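Putative immunoglobulin-blocking virulence protein (Mycoplasma mycoides subsp. capri, PDB 7ADK) probably helps the mycoplasma evade host antibodies by blocking immunoglobulin. Local coordinates at residues 262-266 / 286-292. Numbering follows the deposited sequence.
Sequences LKSEA and WLIANLD
Lys263 reaches from the loop between helices 247-253 and 270-273 to the last turn of helix 280-288, where it makes a cation-pi contact with Trp286 in a small, largely helical region far from the centre of the chain. NZ sits over one face of the indole, 3.0 Å from the centroid of the six-membered ring and 16° off its normal. With CG anti to the backbone N (chi1 179°) and a bend at chi2, the lysine chain crosses the tryptophan side chain at about a right angle. Along the way CE packs on Leu287 CD1 at 3.6 Å. Separately, Ala266 CB approaches Trp286 CZ2 at 4.0 Å. Tyr270 of helix 270-273 touches both Lys263 and Trp286.

Two polar groups converge on the carbonyl of Trp286. Lys263 NZ gives it a weak hydrogen bond, whereas Asn290 ND2 binds Trp286 O at 2.8 Å in the carbonyl plane, on a lone pair. This amide nitrogen also lies above a face of the indole, offset toward the rim.

Further along, Leu262 O rests against Leu291 CG, and Ser264 OG lies 2.8 Å from Asn290 O. Asp292 bonds to the loop backbone through one oxygen while OD2 forms a salt bridge with Lys295; Ser264 N meets Asp292 OD1 at 3.0 Å, from above the carboxylate plane.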
loop_
_atom_site.group_PDB
_atom_site.type_symbol
_atom_site.label_atom_id
_atom_site.label_comp_id
_atom_site.label_asym_id
_atom_site.label_seq_id
_atom_site.Cartn_x
_atom_site.Cartn_y
_atom_site.Cartn_z
ATOM N N LEU A 262 -43.839 -35.550 -4.372
ATOM C CA LEU A 262 -42.442 -35.953 -4.610
ATOM C C LEU A 262 -41.738 -36.282 -3.275
ATOM O O LEU A 262 -40.704 -35.710 -2.943
ATOM C CB LEU A 262 -41.709 -34.886 -5.467
ATOM C CG LEU A 262 -42.356 -34.538 -6.829
ATOM C CD1 LEU A 262 -43.227 -33.279 -6.763
ATOM C CD2 LEU A 262 -41.297 -34.261 -7.890
ATOM N N LYS A 263 -42.355 -37.137 -2.452
ATOM C CA LYS A 263 -42.038 -37.324 -1.020
ATOM C C LYS A 263 -42.136 -38.791 -0.539
ATOM O O LYS A 263 -42.240 -39.054 0.655
ATOM C CB LYS A 263 -42.893 -36.296 -0.252
ATOM C CG LYS A 263 -42.821 -36.232 1.272
ATOM C CD LYS A 263 -41.424 -36.210 1.898
ATOM C CE LYS A 263 -41.648 -35.940 3.387
ATOM N NZ LYS A 263 -40.459 -36.102 4.220
ATOM N N SER A 264 -42.053 -39.763 -1.447
ATOM C CA SER A 264 -42.018 -41.217 -1.169
ATOM C C SER A 264 -43.183 -41.740 -0.297
ATOM O O SER A 264 -44.315 -41.292 -0.434
ATOM C CB SER A 264 -40.614 -41.633 -0.695
ATOM O OG SER A 264 -40.340 -41.274 0.635
ATOM N N GLU A 265 -42.969 -42.704 0.602
ATOM C CA GLU A 265 -43.963 -43.182 1.579
ATOM C C GLU A 265 -44.197 -42.179 2.723
ATOM O O GLU A 265 -45.261 -42.175 3.337
ATOM C CB GLU A 265 -43.525 -44.567 2.081
ATOM C CG GLU A 265 -44.332 -45.213 3.222
ATOM C CD GLU A 265 -43.832 -44.906 4.651
ATOM O OE1 GLU A 265 -43.129 -43.922 4.882
ATOM O OE2 GLU A 265 -44.118 -45.675 5.570
ATOM N N ALA A 266 -43.259 -41.257 2.945
ATOM C CA ALA A 266 -43.375 -40.214 3.954
ATOM C C ALA A 266 -44.510 -39.202 3.680
ATOM O O ALA A 266 -44.775 -38.352 4.521
ATOM C CB ALA A 266 -42.014 -39.542 4.099
ATOM N N TRP A 286 -35.628 -32.981 6.362
ATOM C CA TRP A 286 -36.503 -34.147 6.324
ATOM C C TRP A 286 -37.241 -34.272 4.985
ATOM O O TRP A 286 -37.726 -35.356 4.665
ATOM C CB TRP A 286 -37.430 -34.135 7.553
ATOM C CG TRP A 286 -38.278 -35.344 7.789
ATOM C CD1 TRP A 286 -37.906 -36.472 8.429
ATOM C CD2 TRP A 286 -39.666 -35.558 7.409
ATOM N NE1 TRP A 286 -38.921 -37.399 8.362
ATOM C CE2 TRP A 286 -40.014 -36.904 7.702
ATOM C CE3 TRP A 286 -40.680 -34.742 6.874
ATOM C CZ2 TRP A 286 -41.260 -37.443 7.370
ATOM C CZ3 TRP A 286 -41.962 -35.253 6.618
ATOM C CH2 TRP A 286 -42.242 -36.610 6.820
ATOM N N LEU A 287 -37.319 -33.236 4.145
ATOM C CA LEU A 287 -37.805 -33.380 2.765
ATOM C C LEU A 287 -36.747 -34.057 1.890
ATOM O O LEU A 287 -36.996 -35.143 1.394
ATOM C CB LEU A 287 -38.290 -32.048 2.157
ATOM C CG LEU A 287 -39.696 -31.539 2.493
ATOM C CD1 LEU A 287 -40.756 -32.594 2.262
ATOM C CD2 LEU A 287 -39.842 -31.028 3.902
ATOM N N ILE A 288 -35.555 -33.488 1.753
ATOM C CA ILE A 288 -34.474 -34.051 0.930
ATOM C C ILE A 288 -34.119 -35.489 1.330
ATOM O O ILE A 288 -33.981 -36.338 0.456
ATOM C CB ILE A 288 -33.227 -33.132 0.925
ATOM C CG1 ILE A 288 -32.607 -32.914 2.317
ATOM C CG2 ILE A 288 -33.592 -31.792 0.301
ATOM C CD1 ILE A 288 -31.452 -31.922 2.389
ATOM N N ALA A 289 -34.070 -35.817 2.624
ATOM C CA ALA A 289 -33.810 -37.177 3.096
ATOM C C ALA A 289 -34.973 -38.178 2.879
ATOM O O ALA A 289 -34.843 -39.342 3.250
ATOM C CB ALA A 289 -33.382 -37.103 4.554
ATOM N N ASN A 290 -36.106 -37.758 2.293
ATOM C CA ASN A 290 -37.288 -38.574 1.998
ATOM C C ASN A 290 -37.921 -38.334 0.609
ATOM O O ASN A 290 -39.022 -38.814 0.366
ATOM C CB ASN A 290 -38.324 -38.333 3.092
ATOM C CG ASN A 290 -37.948 -38.864 4.454
ATOM O OD1 ASN A 290 -38.124 -40.019 4.777
ATOM N ND2 ASN A 290 -37.502 -38.026 5.327
ATOM N N LEU A 291 -37.263 -37.608 -0.302
ATOM C CA LEU A 291 -37.634 -37.482 -1.718
ATOM C C LEU A 291 -37.467 -38.838 -2.440
ATOM O O LEU A 291 -36.472 -39.526 -2.228
ATOM C CB LEU A 291 -36.727 -36.409 -2.375
ATOM C CG LEU A 291 -37.408 -35.094 -2.784
ATOM C CD1 LEU A 291 -37.902 -34.275 -1.608
ATOM C CD2 LEU A 291 -36.455 -34.207 -3.566
ATOM N N ASP A 292 -38.378 -39.209 -3.339
ATOM C CA ASP A 292 -38.246 -40.371 -4.226
ATOM C C ASP A 292 -37.675 -40.028 -5.614
ATOM O O ASP A 292 -38.320 -39.397 -6.450
ATOM C CB ASP A 292 -39.548 -41.201 -4.304
ATOM C CG ASP A 292 -40.875 -40.463 -4.564
ATOM O OD1 ASP A 292 -41.024 -39.283 -4.179
ATOM O OD2 ASP A 292 -41.843 -41.124 -5.006
#